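Local coordinates for Serine/threonine-protein kinase Tel1 (Chaetomium thermophilum, PDB 6SKY), which probably phosphorylates serine and threonine residues of other proteins with ATP, acting as a sensor that switches on checkpoint signalling after DNA damage, at residues E1837-K1840 against L1841-T1845; N2442-F2445 against Q2446-I2450; K2912-S2915 against V2916-V2920. All blocks are in the same frame, centred on the assembly; numbering follows the deposited sequence.

In the fold
The three contacts are local and follow one another in series. Each joins adjacent segments of the chain, so none closes a loop, and none nests or crosses. Contact 1 comes first, inside helix 1836-1849, where it packs against helices 1762-1771, 1793-1808 and 1815-1827. Contact 2 starts helix 2444-2459 in the FAT region and faces helices 2394-2404 and 2409-2418. It lies across the centre of the chain from contact 1, with about 76 Å between their centres. Contact 3 starts helix 2916-2927 in the FATC region. Its centre is about 48 Å from that of contact 1 and 47 Å from that of contact 2. It rests on helix 2816-2828 and also meets the second subunit.

Contact 1 of 3, residues E1837-K1840 against L1841-T1845; sequences ENLK and LLINT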
loop_
_atom_site.group_PDB
_atom_site.type_symbol
_atom_site.label_atom_id
_atom_site.label_comp_id
_atom_site.label_asym_id
_atom_site.label_seq_id
_atom_site.Cartn_x
_atom_site.Cartn_y
_atom_site.Cartn_z
ATOM N N GLU A 1837 -19.921 45.697 6.559
ATOM C CA GLU A 1837 -21.355 45.480 6.656
ATOM C C GLU A 1837 -22.145 46.211 5.581
ATOM O O GLU A 1837 -23.277 45.816 5.296
ATOM C CB GLU A 1837 -21.852 45.897 8.035
ATOM C CG GLU A 1837 -23.167 45.273 8.422
ATOM C CD GLU A 1837 -23.146 43.760 8.311
ATOM O OE1 GLU A 1837 -22.164 43.138 8.767
ATOM O OE2 GLU A 1837 -24.111 43.190 7.759
ATOM N N ASN A 1838 -21.591 47.268 4.991
ATOM C CA ASN A 1838 -22.199 47.886 3.822
ATOM C C ASN A 1838 -21.785 47.199 2.536
ATOM O O ASN A 1838 -22.543 47.196 1.561
ATOM C CB ASN A 1838 -21.818 49.362 3.733
ATOM C CG ASN A 1838 -22.417 50.193 4.838
ATOM O OD1 ASN A 1838 -23.446 49.849 5.405
ATOM N ND2 ASN A 1838 -21.776 51.308 5.141
ATOM N N LEU A 1839 -20.590 46.622 2.516
ATOM C CA LEU A 1839 -20.152 45.853 1.362
ATOM C C LEU A 1839 -21.006 44.609 1.184
ATOM O O LEU A 1839 -21.332 44.230 0.054
ATOM C CB LEU A 1839 -18.680 45.496 1.526
ATOM C CG LEU A 1839 -17.897 45.041 0.307
ATOM C CD1 LEU A 1839 -17.990 46.062 -0.779
ATOM C CD2 LEU A 1839 -16.471 44.826 0.705
ATOM N N LYS A 1840 -21.380 43.958 2.286
ATOM C CA LYS A 1840 -22.330 42.856 2.195
ATOM C C LYS A 1840 -23.629 43.292 1.536
ATOM O O LYS A 1840 -24.207 42.551 0.737
ATOM C CB LYS A 1840 -22.619 42.292 3.576
ATOM C CG LYS A 1840 -21.607 41.314 4.083
ATOM C CD LYS A 1840 -22.178 40.556 5.252
ATOM C CE LYS A 1840 -21.114 39.778 5.982
ATOM N NZ LYS A 1840 -20.723 38.548 5.252
ATOM N N LEU A 1841 -24.108 44.485 1.863
ATOM C CA LEU A 1841 -25.361 44.965 1.298
ATOM C C LEU A 1841 -25.219 45.290 -0.178
ATOM O O LEU A 1841 -26.153 45.076 -0.951
ATOM C CB LEU A 1841 -25.836 46.185 2.077
ATOM C CG LEU A 1841 -27.163 46.827 1.714
ATOM C CD1 LEU A 1841 -28.296 45.905 2.045
ATOM C CD2 LEU A 1841 -27.306 48.115 2.455
ATOM N N LEU A 1842 -24.060 45.791 -0.590
ATOM C CA LEU A 1842 -23.812 46.002 -2.015
ATOM C C LEU A 1842 -23.825 44.688 -2.782
ATOM O O LEU A 1842 -24.419 44.584 -3.862
ATOM C CB LEU A 1842 -22.478 46.704 -2.212
ATOM C CG LEU A 1842 -22.540 48.211 -2.342
ATOM C CD1 LEU A 1842 -21.159 48.727 -2.613
ATOM C CD2 LEU A 1842 -23.479 48.573 -3.455
ATOM N N ILE A 1843 -23.155 43.674 -2.244
ATOM C CA ILE A 1843 -23.125 42.374 -2.902
ATOM C C ILE A 1843 -24.521 41.774 -2.982
ATOM O O ILE A 1843 -24.907 41.204 -4.009
ATOM C CB ILE A 1843 -22.146 41.447 -2.170
ATOM C CG1 ILE A 1843 -20.720 41.915 -2.421
ATOM C CG2 ILE A 1843 -22.324 40.036 -2.621
ATOM C CD1 ILE A 1843 -19.791 41.558 -1.325
ATOM N N ASN A 1844 -25.304 41.899 -1.913
ATOM C CA ASN A 1844 -26.665 41.380 -1.947
ATOM C C ASN A 1844 -27.547 42.145 -2.920
ATOM O O ASN A 1844 -28.449 41.559 -3.516
ATOM C CB ASN A 1844 -27.269 41.406 -0.556
ATOM C CG ASN A 1844 -26.835 40.243 0.269
ATOM O OD1 ASN A 1844 -26.344 40.399 1.375
ATOM N ND2 ASN A 1844 -27.007 39.055 -0.266
ATOM N N THR A 1845 -27.300 43.437 -3.116
ATOM C CA THR A 1845 -28.056 44.164 -4.129
ATOM C C THR A 1845 -27.715 43.681 -5.530
ATOM O O THR A 1845 -28.605 43.529 -6.370
ATOM C CB THR A 1845 -27.795 45.658 -4.015
ATOM O OG1 THR A 1845 -28.086 46.084 -2.685
ATOM C CG2 THR A 1845 -28.676 46.412 -4.966
#
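L1839 and I1843 meet one turn apart on alpha-helix 1836-1849, whose packing among other helices is consistent with the alpha solenoid of this protein. The packed side is the buried one. L1839 CG lies 4.3 Å from I1843 CD1, and beyond the pair L1839 packs on C1881 and I1843 on M1883. The I1843 branch also lies over the backbone of the previous turn, with CG1 3.4 Å from L1839 O. Its CG1 is anti to the carbonyl carbon (chi1 -71°), which turns this arm back along the helix toward L1839. Three i to i+4 hydrogen bonds run along the turn. I1843 N donates to L1839 O at 3.0 Å, and the bond is nearly straight at 166°. L1842 N bonds to N1838 O, and N1844 N bonds to K1840 O. The other buried faces pack on neighbouring helices: L1842 on W1762, L1824 and W1827, and L1841 on F1798. N1838 is buried and also touches W1762, and its ND2 is satisfied by L1757 O.

The looser side carries E1837 and K1840. E1837 is exposed, with OE2 6.0 Å from L1841 N. K1840 is partly exposed. Its chain stays extended until chi4 (-76°), where it bends, and NZ is hydrogen-bonded to C1881 O. At the far end, L1841 O takes two donors of T1845 on opposite faces of its carbonyl plane: N at 2.9 Å and OG1 at 2.8 Å.

Contact 2 of 3, residues N2442-F2445 against Q2446-I2450; sequences NTLF and QKLLI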
loop_
_atom_site.group_PDB
_atom_site.type_symbol
_atom_site.label_atom_id
_atom_site.label_comp_id
_atom_site.label_asym_id
_atom_site.label_seq_id
_atom_site.Cartn_x
_atom_site.Cartn_y
_atom_site.Cartn_z
ATOM N N ASN A 2442 -43.937 -31.623 -14.032
ATOM C CA ASN A 2442 -44.181 -32.558 -12.940
ATOM C C ASN A 2442 -42.905 -32.999 -12.236
ATOM O O ASN A 2442 -42.944 -33.935 -11.431
ATOM C CB ASN A 2442 -44.953 -33.793 -13.412
ATOM C CG ASN A 2442 -45.903 -34.312 -12.368
ATOM O OD1 ASN A 2442 -46.524 -33.538 -11.645
ATOM N ND2 ASN A 2442 -46.020 -35.627 -12.275
ATOM N N THR A 2443 -41.776 -32.354 -12.512
ATOM C CA THR A 2443 -40.555 -32.619 -11.776
ATOM C C THR A 2443 -40.656 -32.028 -10.375
ATOM O O THR A 2443 -41.590 -31.295 -10.051
ATOM C CB THR A 2443 -39.356 -32.029 -12.509
ATOM O OG1 THR A 2443 -39.634 -31.990 -13.910
ATOM C CG2 THR A 2443 -38.128 -32.881 -12.281
ATOM N N LEU A 2444 -39.683 -32.359 -9.526
ATOM C CA LEU A 2444 -39.654 -31.754 -8.201
ATOM C C LEU A 2444 -39.220 -30.299 -8.276
ATOM O O LEU A 2444 -39.736 -29.452 -7.539
ATOM C CB LEU A 2444 -38.734 -32.543 -7.276
ATOM C CG LEU A 2444 -38.632 -32.021 -5.844
ATOM C CD1 LEU A 2444 -39.999 -31.899 -5.219
ATOM C CD2 LEU A 2444 -37.765 -32.925 -5.021
ATOM N N PHE A 2445 -38.280 -29.990 -9.165
ATOM C CA PHE A 2445 -37.862 -28.608 -9.338
ATOM C C PHE A 2445 -39.042 -27.720 -9.687
ATOM O O PHE A 2445 -39.168 -26.612 -9.163
ATOM C CB PHE A 2445 -36.793 -28.514 -10.417
ATOM C CG PHE A 2445 -36.388 -27.114 -10.742
ATOM C CD1 PHE A 2445 -36.877 -26.483 -11.856
ATOM C CD2 PHE A 2445 -35.512 -26.432 -9.938
ATOM C CE1 PHE A 2445 -36.508 -25.205 -12.153
ATOM C CE2 PHE A 2445 -35.144 -25.155 -10.240
ATOM C CZ PHE A 2445 -35.645 -24.545 -11.344
ATOM N N GLN A 2446 -39.934 -28.195 -10.551
ATOM C CA GLN A 2446 -41.071 -27.370 -10.924
ATOM C C GLN A 2446 -42.109 -27.307 -9.817
ATOM O O GLN A 2446 -42.754 -26.273 -9.641
ATOM C CB GLN A 2446 -41.696 -27.875 -12.217
ATOM C CG GLN A 2446 -40.773 -27.801 -13.401
ATOM C CD GLN A 2446 -40.357 -26.391 -13.728
ATOM O OE1 GLN A 2446 -39.295 -26.165 -14.296
ATOM N NE2 GLN A 2446 -41.199 -25.431 -13.387
ATOM N N LYS A 2447 -42.275 -28.374 -9.047
ATOM C CA LYS A 2447 -43.226 -28.313 -7.948
ATOM C C LYS A 2447 -42.750 -27.381 -6.847
ATOM O O LYS A 2447 -43.570 -26.850 -6.095
ATOM C CB LYS A 2447 -43.482 -29.707 -7.393
ATOM C CG LYS A 2447 -44.231 -30.590 -8.353
ATOM C CD LYS A 2447 -44.544 -31.930 -7.739
ATOM C CE LYS A 2447 -45.542 -32.692 -8.588
ATOM N NZ LYS A 2447 -46.000 -33.933 -7.914
ATOM N N LEU A 2448 -41.441 -27.171 -6.734
ATOM C CA LEU A 2448 -40.933 -26.192 -5.780
ATOM C C LEU A 2448 -40.980 -24.785 -6.351
ATOM O O LEU A 2448 -41.333 -23.836 -5.644
ATOM C CB LEU A 2448 -39.507 -26.541 -5.374
ATOM C CG LEU A 2448 -39.278 -27.872 -4.675
ATOM C CD1 LEU A 2448 -37.811 -28.178 -4.642
ATOM C CD2 LEU A 2448 -39.825 -27.814 -3.284
ATOM N N LEU A 2449 -40.653 -24.636 -7.632
ATOM C CA LEU A 2449 -40.612 -23.315 -8.241
ATOM C C LEU A 2449 -42.002 -22.714 -8.368
ATOM O O LEU A 2449 -42.193 -21.520 -8.116
ATOM C CB LEU A 2449 -39.937 -23.406 -9.602
ATOM C CG LEU A 2449 -39.600 -22.093 -10.283
ATOM C CD1 LEU A 2449 -38.810 -21.235 -9.349
ATOM C CD2 LEU A 2449 -38.813 -22.367 -11.516
ATOM N N ILE A 2450 -42.990 -23.519 -8.752
ATOM C CA ILE A 2450 -44.345 -23.008 -8.895
ATOM C C ILE A 2450 -44.922 -22.631 -7.539
ATOM O O ILE A 2450 -45.619 -21.620 -7.407
ATOM C CB ILE A 2450 -45.210 -24.044 -9.628
ATOM C CG1 ILE A 2450 -44.927 -23.964 -11.123
ATOM C CG2 ILE A 2450 -46.671 -23.829 -9.339
ATOM C CD1 ILE A 2450 -45.600 -25.025 -11.926
#
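F2445 and L2449 lie side by side, one turn apart, in the first turns of an alpha-helix of the FAT region. F2445, Q2446 and K2447 carry most of this local contact. The F2445 ring stands with CG anti to the backbone N (chi1 175°). This puts CE1 3.7 Å from L2449 CD2, which approaches the ring obliquely. Beyond the segments, W2402 makes an edge-to-face stack with the same ring. Were F2445 an alanine, L2449 CD2 and W2402 would probably lose the ring they share, and a gap is likely to open toward helix 2394-2404.

Q2446 bends at chi2 (-62°) and brings OE1 to the ring edge, in plane, 3.4 Å from F2445 CD1. Its amide stands almost upright to the ring, the two planes 81° apart.

K2447 is exposed and extended. It runs alongside N2442, pointing the same way. Its methylene chain runs back past the T2443 carbonyl, with CG 3.2 Å from T2443 O. T2443 sits at the N-cap position, but its side chain makes no capping bond. Its carbonyl takes K2447 N at 3.2 Å, the first i to i+4 bond of the helix. L2448 N and L2449 N continue the pattern to L2444 O and F2445 O. Toward the tip of the lysine, N2442 OD1 lies 3.3 Å from K2447 CE.

Contact 3 of 3, residues K2912-S2915 against V2916-V2920; sequences KTLS and VMATV
T2919 grips the carbonyl of S2915, part of a flat peptide group, from both faces. T2919 OG1 donates to S2915 O from one face at 2.6 Å. T2919 N donates to the same atom from the opposite face at 3.1 Å. Both donors are tilted from the carbonyl plane, by just under 30°, so neither lies in it. Two bonds from one residue grip this oxygen, which is likely to limit how far the peptide can turn. The hydroxyl reaches it because OG1 is anti to its own carbonyl carbon (chi1 -48°) and turns back toward the start of the helix.

S2915 is the N-cap of helix 2916-2927, in the FATC region near the C terminus of the kinase. Its OG accepts from A2918 N in a weak capping bond of 3.5 Å. OG sits between the backbone N and the carbonyl carbon (chi1 55°), a placement that brings it over the first turn. The A2918 methyl lies close by, with CB 3.6 Å from S2915 OG.

L2914 packs beside both T2919 and A2918. Its side chain crosses that of T2919 obliquely, with L2914 CB 3.6 Å from T2919 OG1. Its end makes an apolar contact with A2918, where L2914 CD2 is 4.2 Å from A2918 CB. The L2914 carbonyl accepts a hydrogen bond from R2829 NH2 of its own chain. V2916 and T2919 both pack on L2825 of helix 2816-2828. Another face meets the second subunit: R2260 of that subunit packs on L2914 and A2918, and M2220 of that subunit packs on M2917.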
loop_
_atom_site.group_PDB
_atom_site.type_symbol
_atom_site.label_atom_id
_atom_site.label_comp_id
_atom_site.label_asym_id
_atom_site.label_seq_id
_atom_site.Cartn_x
_atom_site.Cartn_y
_atom_site.Cartn_z
ATOM N N LYS A 2912 -7.791 -5.232 -11.297
ATOM C CA LYS A 2912 -6.956 -4.310 -10.548
ATOM C C LYS A 2912 -5.553 -4.183 -11.116
ATOM O O LYS A 2912 -4.637 -3.790 -10.391
ATOM C CB LYS A 2912 -6.896 -4.737 -9.088
ATOM C CG LYS A 2912 -8.247 -4.940 -8.476
ATOM C CD LYS A 2912 -8.191 -4.811 -6.982
ATOM C CE LYS A 2912 -9.577 -4.799 -6.396
ATOM N NZ LYS A 2912 -9.577 -4.405 -4.965
ATOM N N THR A 2913 -5.369 -4.488 -12.399
ATOM C CA THR A 2913 -4.047 -4.413 -13.009
ATOM C C THR A 2913 -3.543 -2.978 -13.066
ATOM O O THR A 2913 -2.466 -2.667 -12.546
ATOM C CB THR A 2913 -4.089 -5.033 -14.400
ATOM O OG1 THR A 2913 -4.322 -6.439 -14.280
ATOM C CG2 THR A 2913 -2.787 -4.807 -15.119
ATOM N N LEU A 2914 -4.300 -2.087 -13.702
ATOM C CA LEU A 2914 -3.986 -0.669 -13.673
ATOM C C LEU A 2914 -4.524 -0.035 -12.399
ATOM O O LEU A 2914 -5.353 -0.602 -11.692
ATOM C CB LEU A 2914 -4.579 0.050 -14.873
ATOM C CG LEU A 2914 -3.770 0.215 -16.145
ATOM C CD1 LEU A 2914 -3.620 -1.114 -16.824
ATOM C CD2 LEU A 2914 -4.476 1.196 -17.042
ATOM N N SER A 2915 -4.048 1.166 -12.108
ATOM C CA SER A 2915 -4.608 1.896 -10.992
ATOM C C SER A 2915 -5.894 2.589 -11.421
ATOM O O SER A 2915 -6.219 2.674 -12.605
ATOM C CB SER A 2915 -3.605 2.903 -10.446
ATOM O OG SER A 2915 -3.148 3.766 -11.462
ATOM N N VAL A 2916 -6.646 3.070 -10.437
ATOM C CA VAL A 2916 -7.891 3.752 -10.753
ATOM C C VAL A 2916 -7.608 5.083 -11.430
ATOM O O VAL A 2916 -8.317 5.482 -12.358
ATOM C CB VAL A 2916 -8.743 3.924 -9.486
ATOM C CG1 VAL A 2916 -10.068 4.477 -9.844
ATOM C CG2 VAL A 2916 -8.932 2.612 -8.813
ATOM N N MET A 2917 -6.560 5.778 -10.996
ATOM C CA MET A 2917 -6.192 7.048 -11.608
ATOM C C MET A 2917 -5.887 6.883 -13.088
ATOM O O MET A 2917 -6.388 7.639 -13.922
ATOM C CB MET A 2917 -4.990 7.642 -10.883
ATOM C CG MET A 2917 -4.566 8.993 -11.416
ATOM S SD MET A 2917 -2.840 9.418 -11.123
ATOM C CE MET A 2917 -2.012 8.181 -12.105
ATOM N N ALA A 2918 -5.061 5.898 -13.435
ATOM C CA ALA A 2918 -4.682 5.700 -14.826
ATOM C C ALA A 2918 -5.866 5.261 -15.673
ATOM O O ALA A 2918 -6.013 5.693 -16.822
ATOM C CB ALA A 2918 -3.560 4.676 -14.912
ATOM N N THR A 2919 -6.725 4.408 -15.119
ATOM C CA THR A 2919 -7.906 3.959 -15.844
ATOM C C THR A 2919 -8.841 5.118 -16.146
ATOM O O THR A 2919 -9.318 5.267 -17.275
ATOM C CB THR A 2919 -8.632 2.893 -15.039
ATOM O OG1 THR A 2919 -7.689 1.925 -14.581
ATOM C CG2 THR A 2919 -9.651 2.214 -15.895
ATOM N N VAL A 2920 -9.116 5.951 -15.143
ATOM C CA VAL A 2920 -9.992 7.096 -15.346
ATOM C C VAL A 2920 -9.367 8.095 -16.309
ATOM O O VAL A 2920 -10.067 8.706 -17.120
ATOM C CB VAL A 2920 -10.341 7.738 -13.995
ATOM C CG1 VAL A 2920 -11.128 8.998 -14.192
ATOM C CG2 VAL A 2920 -11.131 6.776 -13.166
#